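Local coordinates for activated BY transcription factor SSRB (Salmonella enterica, PDB 2WNW), which belongs to glycosyl hydrolase family 30 and is probably an enzyme of that class, built from a TIM barrel joined to a beta-sandwich domain, at residues 70-78 against 126-137; 311-322 against 392-400. All blocks are in the same frame, centred on the assembly; numbering follows the deposited sequence.

Contact 1: 70-78 against 126-137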
# COMPACT_ATOMS: atom_id res chain seq x y z
N GLN A 70 1.01 10.12 38.50
CA GLN A 70 0.12 10.41 37.38
C GLN A 70 0.79 10.05 36.06
O GLN A 70 0.19 9.41 35.19
CB GLN A 70 -0.28 11.89 37.37
CG GLN A 70 -0.86 12.36 36.04
CD GLN A 70 -1.16 13.85 36.01
OE1 GLN A 70 -0.35 14.67 36.43
NE2 GLN A 70 -2.33 14.20 35.49
N PHE A 71 2.05 10.48 35.91
CA PHE A 71 2.82 10.21 34.70
C PHE A 71 2.90 8.71 34.40
O PHE A 71 2.60 8.27 33.29
CB PHE A 71 4.24 10.77 34.84
CG PHE A 71 5.16 10.39 33.71
CD1 PHE A 71 5.02 10.98 32.46
CD2 PHE A 71 6.13 9.42 33.89
CE1 PHE A 71 5.84 10.60 31.40
CE2 PHE A 71 6.96 9.03 32.84
CZ PHE A 71 6.82 9.62 31.59
N LEU A 72 3.32 7.93 35.40
CA LEU A 72 3.45 6.49 35.22
C LEU A 72 2.14 5.78 34.91
O LEU A 72 2.11 4.84 34.12
CB LEU A 72 4.11 5.86 36.45
CG LEU A 72 5.57 6.26 36.70
CD1 LEU A 72 6.06 5.62 37.99
CD2 LEU A 72 6.44 5.82 35.53
N SER A 73 1.05 6.21 35.54
CA SER A 73 -0.25 5.59 35.30
C SER A 73 -0.73 5.86 33.88
O SER A 73 -1.28 4.99 33.21
CB SER A 73 -1.29 6.12 36.28
OG SER A 73 -0.94 5.82 37.62
N LEU A 74 -0.52 7.09 33.42
CA LEU A 74 -0.93 7.50 32.08
C LEU A 74 -0.30 6.65 30.99
O LEU A 74 -0.95 6.30 30.01
CB LEU A 74 -0.53 8.97 31.86
CG LEU A 74 -1.59 10.07 31.81
CD1 LEU A 74 -2.93 9.61 32.35
CD2 LEU A 74 -1.06 11.26 32.60
N TYR A 75 0.97 6.31 31.18
CA TYR A 75 1.70 5.53 30.20
C TYR A 75 1.70 4.02 30.42
O TYR A 75 1.58 3.26 29.46
CB TYR A 75 3.15 6.01 30.17
CG TYR A 75 3.49 7.04 29.11
CD1 TYR A 75 4.38 8.07 29.40
CD2 TYR A 75 2.99 6.93 27.81
CE1 TYR A 75 4.79 8.97 28.41
CE2 TYR A 75 3.39 7.83 26.81
CZ TYR A 75 4.29 8.84 27.12
OH TYR A 75 4.74 9.70 26.15
N PHE A 76 1.83 3.59 31.67
CA PHE A 76 1.94 2.17 31.94
C PHE A 76 0.79 1.45 32.63
O PHE A 76 0.86 0.24 32.84
CB PHE A 76 3.25 1.93 32.68
CG PHE A 76 4.42 2.59 32.01
CD1 PHE A 76 4.90 3.81 32.47
CD2 PHE A 76 4.99 2.02 30.88
CE1 PHE A 76 5.93 4.47 31.79
CE2 PHE A 76 6.02 2.67 30.20
CZ PHE A 76 6.49 3.89 30.66
N SER A 77 -0.27 2.17 32.97
CA SER A 77 -1.43 1.55 33.59
C SER A 77 -2.16 0.75 32.52
O SER A 77 -2.27 1.19 31.38
CB SER A 77 -2.37 2.62 34.15
OG SER A 77 -3.65 2.06 34.44
N ALA A 78 -2.64 -0.43 32.89
CA ALA A 78 -3.36 -1.29 31.96
C ALA A 78 -4.67 -0.63 31.54
O ALA A 78 -5.25 -0.99 30.51
CB ALA A 78 -3.64 -2.64 32.61
N LEU A 126 13.16 5.65 36.78
CA LEU A 126 12.04 5.77 35.85
C LEU A 126 11.61 4.38 35.35
O LEU A 126 10.44 4.02 35.42
CB LEU A 126 12.44 6.62 34.64
CG LEU A 126 11.38 7.43 33.89
CD1 LEU A 126 11.93 7.78 32.51
CD2 LEU A 126 10.07 6.67 33.77
N ILE A 127 12.58 3.62 34.85
CA ILE A 127 12.31 2.28 34.33
C ILE A 127 11.67 1.38 35.39
O ILE A 127 10.70 0.67 35.11
CB ILE A 127 13.60 1.60 33.83
CG1 ILE A 127 14.20 2.43 32.69
CG2 ILE A 127 13.29 0.20 33.33
CD1 ILE A 127 15.59 1.97 32.27
N SER A 128 12.21 1.41 36.61
CA SER A 128 11.67 0.59 37.69
C SER A 128 10.23 0.99 38.00
O SER A 128 9.39 0.14 38.27
CB SER A 128 12.53 0.74 38.94
OG SER A 128 13.84 0.24 38.70
N GLY A 129 9.96 2.29 37.96
CA GLY A 129 8.62 2.77 38.22
C GLY A 129 7.63 2.24 37.20
O GLY A 129 6.52 1.83 37.54
N ALA A 130 8.04 2.24 35.94
CA ALA A 130 7.20 1.75 34.85
C ALA A 130 6.97 0.26 35.00
O ALA A 130 5.85 -0.23 34.84
CB ALA A 130 7.87 2.05 33.51
N LEU A 131 8.04 -0.47 35.30
CA LEU A 131 7.99 -1.91 35.48
C LEU A 131 7.05 -2.29 36.63
O LEU A 131 6.47 -3.38 36.63
CB LEU A 131 9.40 -2.44 35.75
CG LEU A 131 10.08 -3.37 34.75
CD1 LEU A 131 9.52 -3.22 33.35
CD2 LEU A 131 11.58 -3.10 34.78
N ARG A 132 6.90 -1.40 37.61
CA ARG A 132 6.01 -1.67 38.73
C ARG A 132 4.57 -1.75 38.23
O ARG A 132 3.80 -2.61 38.66
CB ARG A 132 6.12 -0.58 39.80
CG ARG A 132 7.05 -0.92 40.95
CD ARG A 132 6.92 0.09 42.09
NE ARG A 132 7.60 1.35 41.80
CZ ARG A 132 8.92 1.51 41.83
NH1 ARG A 132 9.71 0.48 42.14
NH2 ARG A 132 9.46 2.69 41.55
N LEU A 133 4.21 -0.86 37.30
CA LEU A 133 2.87 -0.85 36.73
C LEU A 133 2.70 -1.99 35.72
O LEU A 133 1.63 -2.59 35.64
CB LEU A 133 2.57 0.50 36.08
CG LEU A 133 2.07 1.57 37.05
CD1 LEU A 133 3.14 1.91 38.06
CD2 LEU A 133 1.67 2.81 36.27
N ASN A 134 3.74 -2.26 34.95
CA ASN A 134 3.70 -3.36 33.99
C ASN A 134 5.01 -4.13 34.03
O ASN A 134 5.94 -3.83 33.28
CB ASN A 134 3.43 -2.87 32.57
CG ASN A 134 3.34 -4.02 31.57
OD1 ASN A 134 3.27 -5.19 31.97
ND2 ASN A 134 3.32 -3.69 30.28
N PRO A 135 5.11 -5.13 34.91
CA PRO A 135 6.33 -5.93 35.04
C PRO A 135 6.63 -6.81 33.83
O PRO A 135 7.70 -7.41 33.76
CB PRO A 135 6.07 -6.74 36.31
CG PRO A 135 4.59 -6.95 36.27
CD PRO A 135 4.08 -5.58 35.87
N HIS A 136 5.71 -6.87 32.87
CA HIS A 136 5.91 -7.70 31.69
C HIS A 136 6.34 -6.93 30.43
O HIS A 136 6.33 -7.49 29.33
CB HIS A 136 4.64 -8.50 31.40
CG HIS A 136 4.33 -9.52 32.46
ND1 HIS A 136 3.11 -9.57 33.10
CD2 HIS A 136 5.08 -10.50 33.00
CE1 HIS A 136 3.13 -10.54 34.00
NE2 HIS A 136 4.32 -11.12 33.96
N MET A 137 6.71 -5.67 30.60
CA MET A 137 7.16 -4.87 29.47
C MET A 137 8.34 -5.55 28.79
O MET A 137 9.20 -6.12 29.45
CB MET A 137 7.63 -3.48 29.93
CG MET A 137 6.56 -2.56 30.44
SD MET A 137 7.31 -0.95 30.78
CE MET A 137 7.69 -0.41 29.10

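Contact 2: 311-322 against 392-400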
# COMPACT_ATOMS: atom_id res chain seq x y z
N HIS A 311 -0.81 14.11 12.60
CA HIS A 311 -0.75 13.43 11.31
C HIS A 311 0.49 12.56 11.16
O HIS A 311 0.40 11.42 10.73
CB HIS A 311 -0.76 14.44 10.17
CG HIS A 311 -0.46 13.83 8.83
ND1 HIS A 311 -1.38 13.09 8.13
CD2 HIS A 311 0.69 13.79 8.11
CE1 HIS A 311 -0.82 12.61 7.03
NE2 HIS A 311 0.43 13.03 6.99
N THR A 312 1.65 13.11 11.49
CA THR A 312 2.90 12.36 11.34
C THR A 312 2.86 11.02 12.07
O THR A 312 3.22 10.00 11.49
CB THR A 312 4.10 13.20 11.83
OG1 THR A 312 4.24 14.35 10.99
CG2 THR A 312 5.39 12.39 11.78
N TYR A 313 2.42 11.03 13.33
CA TYR A 313 2.36 9.79 14.09
C TYR A 313 1.35 8.80 13.53
O TYR A 313 1.68 7.63 13.29
CB TYR A 313 2.02 10.08 15.57
CG TYR A 313 3.23 10.35 16.44
CD1 TYR A 313 3.82 11.61 16.48
CD2 TYR A 313 3.81 9.32 17.19
CE1 TYR A 313 4.97 11.85 17.26
CE2 TYR A 313 4.95 9.54 17.96
CZ TYR A 313 5.52 10.80 17.99
OH TYR A 313 6.65 11.01 18.74
N LEU A 314 0.11 9.25 13.32
CA LEU A 314 -0.93 8.36 12.81
C LEU A 314 -0.63 7.82 11.41
O LEU A 314 -0.79 6.64 11.15
CB LEU A 314 -2.29 9.06 12.81
CG LEU A 314 -2.91 9.29 14.20
CD1 LEU A 314 -4.14 10.18 14.06
CD2 LEU A 314 -3.28 7.94 14.82
N HIS A 315 -0.18 8.71 10.52
CA HIS A 315 0.12 8.31 9.15
C HIS A 315 1.22 7.26 9.09
O HIS A 315 1.09 6.27 8.36
CB HIS A 315 0.54 9.54 8.33
CG HIS A 315 0.90 9.22 6.91
ND1 HIS A 315 -0.04 8.88 5.96
CD2 HIS A 315 2.10 9.19 6.28
CE1 HIS A 315 0.56 8.64 4.81
NE2 HIS A 315 1.86 8.83 4.98
N ASP A 316 2.30 7.45 9.84
CA ASP A 316 3.38 6.47 9.80
C ASP A 316 3.00 5.16 10.47
O ASP A 316 3.32 4.08 9.96
CB ASP A 316 4.65 7.04 10.45
CG ASP A 316 5.89 6.27 10.04
OD1 ASP A 316 6.38 5.44 10.83
OD2 ASP A 316 6.36 6.49 8.90
N MET A 317 2.31 5.24 11.60
CA MET A 317 1.90 4.03 12.31
C MET A 317 0.97 3.16 11.46
O MET A 317 1.17 1.95 11.35
CB MET A 317 1.22 4.39 13.63
CG MET A 317 2.16 5.03 14.63
SD MET A 317 1.31 5.59 16.12
CE MET A 317 1.18 4.05 17.05
N ILE A 318 -0.05 3.78 10.88
CA ILE A 318 -1.00 3.03 10.05
C ILE A 318 -0.29 2.38 8.87
O ILE A 318 -0.46 1.20 8.61
CB ILE A 318 -2.14 3.95 9.55
CG1 ILE A 318 -3.00 4.39 10.75
CG2 ILE A 318 -2.99 3.22 8.52
CD1 ILE A 318 -4.03 5.45 10.43
N GLY A 319 0.53 3.16 8.17
CA GLY A 319 1.25 2.63 7.03
C GLY A 319 2.19 1.48 7.39
O GLY A 319 2.25 0.47 6.69
N ASN A 320 2.92 1.65 8.49
CA ASN A 320 3.86 0.62 8.93
C ASN A 320 3.14 -0.70 9.20
O ASN A 320 3.52 -1.74 8.67
CB ASN A 320 4.59 1.06 10.20
CG ASN A 320 5.63 2.13 9.94
OD1 ASN A 320 6.21 2.70 10.86
ND2 ASN A 320 5.88 2.41 8.67
N PHE A 321 2.09 -0.65 10.01
CA PHE A 321 1.37 -1.88 10.33
C PHE A 321 0.66 -2.51 9.14
O PHE A 321 0.61 -3.73 9.02
CB PHE A 321 0.41 -1.62 11.50
CG PHE A 321 1.11 -1.47 12.82
CD1 PHE A 321 1.82 -2.54 13.36
CD2 PHE A 321 1.10 -0.26 13.51
CE1 PHE A 321 2.50 -2.41 14.57
CE2 PHE A 321 1.78 -0.12 14.72
CZ PHE A 321 2.48 -1.20 15.25
N LYS A 322 0.14 -1.69 8.23
CA LYS A 322 -0.51 -2.25 7.04
C LYS A 322 0.55 -2.92 6.17
O LYS A 322 0.24 -3.84 5.41
CB LYS A 322 -1.19 -1.15 6.22
CG LYS A 322 -2.46 -0.61 6.84
CD LYS A 322 -3.65 -0.78 5.90
CE LYS A 322 -3.94 -2.23 5.61
NZ LYS A 322 -5.09 -2.41 4.66
N LEU A 392 -7.41 8.26 1.39
CA LEU A 392 -7.34 9.40 2.31
C LEU A 392 -7.91 8.96 3.65
O LEU A 392 -7.64 9.58 4.68
CB LEU A 392 -8.12 10.60 1.75
CG LEU A 392 -7.52 11.27 0.51
CD1 LEU A 392 -8.35 12.50 0.17
CD2 LEU A 392 -6.07 11.67 0.77
N LEU A 393 -8.73 7.92 3.62
CA LEU A 393 -9.27 7.36 4.86
C LEU A 393 -8.30 6.23 5.18
O LEU A 393 -8.45 5.10 4.72
CB LEU A 393 -10.69 6.81 4.65
CG LEU A 393 -11.79 7.88 4.72
CD1 LEU A 393 -13.12 7.28 4.30
CD2 LEU A 393 -11.86 8.42 6.14
N GLU A 394 -7.27 6.57 5.95
CA GLU A 394 -6.24 5.61 6.34
C GLU A 394 -6.78 4.67 7.39
O GLU A 394 -7.47 5.10 8.32
CB GLU A 394 -5.01 6.37 6.87
CG GLU A 394 -4.37 7.29 5.83
CD GLU A 394 -3.12 7.99 6.35
OE1 GLU A 394 -2.44 7.42 7.23
OE2 GLU A 394 -2.81 9.09 5.87
N GLU A 395 -6.47 3.39 7.26
CA GLU A 395 -6.98 2.41 8.21
C GLU A 395 -6.15 1.15 8.31
O GLU A 395 -5.48 0.75 7.37
CB GLU A 395 -8.41 2.03 7.81
CG GLU A 395 -8.55 1.44 6.39
CD GLU A 395 -8.08 -0.00 6.29
OE1 GLU A 395 -8.23 -0.74 7.29
OE2 GLU A 395 -7.58 -0.41 5.22
N VAL A 396 -6.19 0.53 9.49
CA VAL A 396 -5.49 -0.72 9.73
C VAL A 396 -6.21 -1.42 10.88
O VAL A 396 -6.61 -0.77 11.85
CB VAL A 396 -4.00 -0.51 10.08
CG1 VAL A 396 -3.84 0.26 11.38
CG2 VAL A 396 -3.29 -1.87 10.16
N GLY A 397 -6.40 -2.73 10.76
CA GLY A 397 -7.09 -3.47 11.80
C GLY A 397 -6.25 -4.58 12.39
O GLY A 397 -5.30 -5.05 11.78
N PHE A 398 -6.63 -5.00 13.60
CA PHE A 398 -5.93 -6.06 14.31
C PHE A 398 -6.94 -6.99 14.96
O PHE A 398 -8.11 -6.64 15.13
CB PHE A 398 -5.09 -5.48 15.46
CG PHE A 398 -4.16 -4.37 15.05
CD1 PHE A 398 -2.81 -4.63 14.85
CD2 PHE A 398 -4.62 -3.06 14.94
CE1 PHE A 398 -1.92 -3.59 14.55
CE2 PHE A 398 -3.75 -2.02 14.64
CZ PHE A 398 -2.39 -2.28 14.45
N VAL A 399 -6.48 -8.18 15.33
CA VAL A 399 -7.31 -9.14 16.05
C VAL A 399 -6.46 -9.52 17.25
O VAL A 399 -5.40 -10.12 17.11
CB VAL A 399 -7.61 -10.41 15.23
CG1 VAL A 399 -8.45 -11.36 16.08
CG2 VAL A 399 -8.36 -10.06 13.96
N ASN A 400 -6.91 -9.13 18.44
CA ASN A 400 -6.17 -9.45 19.65
C ASN A 400 -6.19 -10.95 19.91
O ASN A 400 -7.01 -11.68 19.35
CB ASN A 400 -6.75 -8.70 20.86
CG ASN A 400 -6.34 -7.24 20.89
OD1 ASN A 400 -5.20 -6.91 20.56
ND2 ASN A 400 -7.26 -6.37 21.29
O HOH W 1 -0.77 5.70 6.21

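Contact 1: 70-78 against 126-137
Phe76, in the last turn of helix 65-76, lays its ring over Ala130 of helix 124-133. Its CB meets the CB of Leu133 at 3.8 Å. With CG turned anti to the carbonyl carbon (chi1 -49°), the ring then swings over the second helix. CG, CD1, CE1 and CZ all lie over the Ala130 methyl, which stands 3.5 Å from the centroid of the Phe76 ring and 8° off its normal, a CH-pi contact nearly central on one face; the opposite face rests, nearer its rim, on CB of Tyr75. Along the other side of the ring, Phe76 CD2 lies 3.8 Å from SD of Met137, and Phe76 CE2 lies 3.7 Å from the Met137 methyl CE. This Met-aromatic contact is oblique, with the methionine chain running about at right angles to the phenylalanine. The two helices follow the first and second strands of the TIM barrel and are thus consecutive in its outer layer, segments 70-76 and 126-133 crossing at -56°. One turn back, Leu72 is a knob in the hole formed by Leu126, Gly129, Ala130 and Leu133. Its CD1 reaches the bare backbone of Gly129, 3.8 Å from Gly129 C, while its CD2 faces Leu126 CD2 at 4.1 Å. The same Leu126 methyl touches the ring edge of Phe71, and Phe60 of helix 54-61 packs on Leu72 and Leu126. Leu133 presses CD2 to within 3.0 Å of Leu72 O, so the fit is tight here. Beyond the helix, Asn134 OD1 accepts from His136 N at 3.1 Å in an Asx turn, while its ND2 is hydrogen-bonded to Tyr83 O.

Contact 2: 311-322 against 392-400
Glu394, near the start of strand 393-399, reaches across to His315 on helix 305-322. Its chain is extended beyond CG, and OE2 accepts from His315 ND1 at 2.8 Å, with an N-H...O angle of 159°. The oxygen lies near the imidazole plane and is approached on its syn side but tilted out of the carboxylate plane, ring and carboxylate being steeply turned against each other. A water donates to Glu394 OE1 at 2.6 Å and to His315 O at 2.9 Å, giving the carboxylate a second tie to the helix. Asp273 bonds the other ring nitrogen, NE2. The CB of Glu394 also packs on Ile318 CD1, 3.8 Å away. Glu395 sets off from the opposite side of the strand, but CG placed between backbone N and carbonyl carbon, and a further bend at chi2 (76°), bring OE2 back to Lys322 NZ at 3.2 Å, a salt bridge; Ser386 holds OE1, and Ser276 of the second subunit also bonds the lysine. Val396 then fits between Ile318 and Lys322, its CB 3.6 Å from Lys322 CG. Phe398 ends the row with a T-shaped stack, its edge against the face of Phe321, CZ 3.9 Å from Phe321 CG and the planes at 72°. The strand runs between antiparallel neighbours 382-388 and 405-411 of the beta sandwich, while the barrel helix packed on it is flanked by helices 275-284 and 365-374.

The contacts come in series along the chain, contact 1 closing before contact 2 opens; their centres are 25 Å apart and their nearest atoms about 8 Å. Contact 1 lies wholly within the TIM barrel, joining the helices that follow its first and second strands. Contact 2 takes the helix after the seventh strand and sets it against the beta sandwich, so it belongs to the interface between the two domains. Helix 365-374 touches one segment of each: Trp367 meets Tyr75 of segment 70-78, and Phe373 touches Ile318 of segment 311-322. It thus lies beside both the helix layer of the barrel and the domain interface.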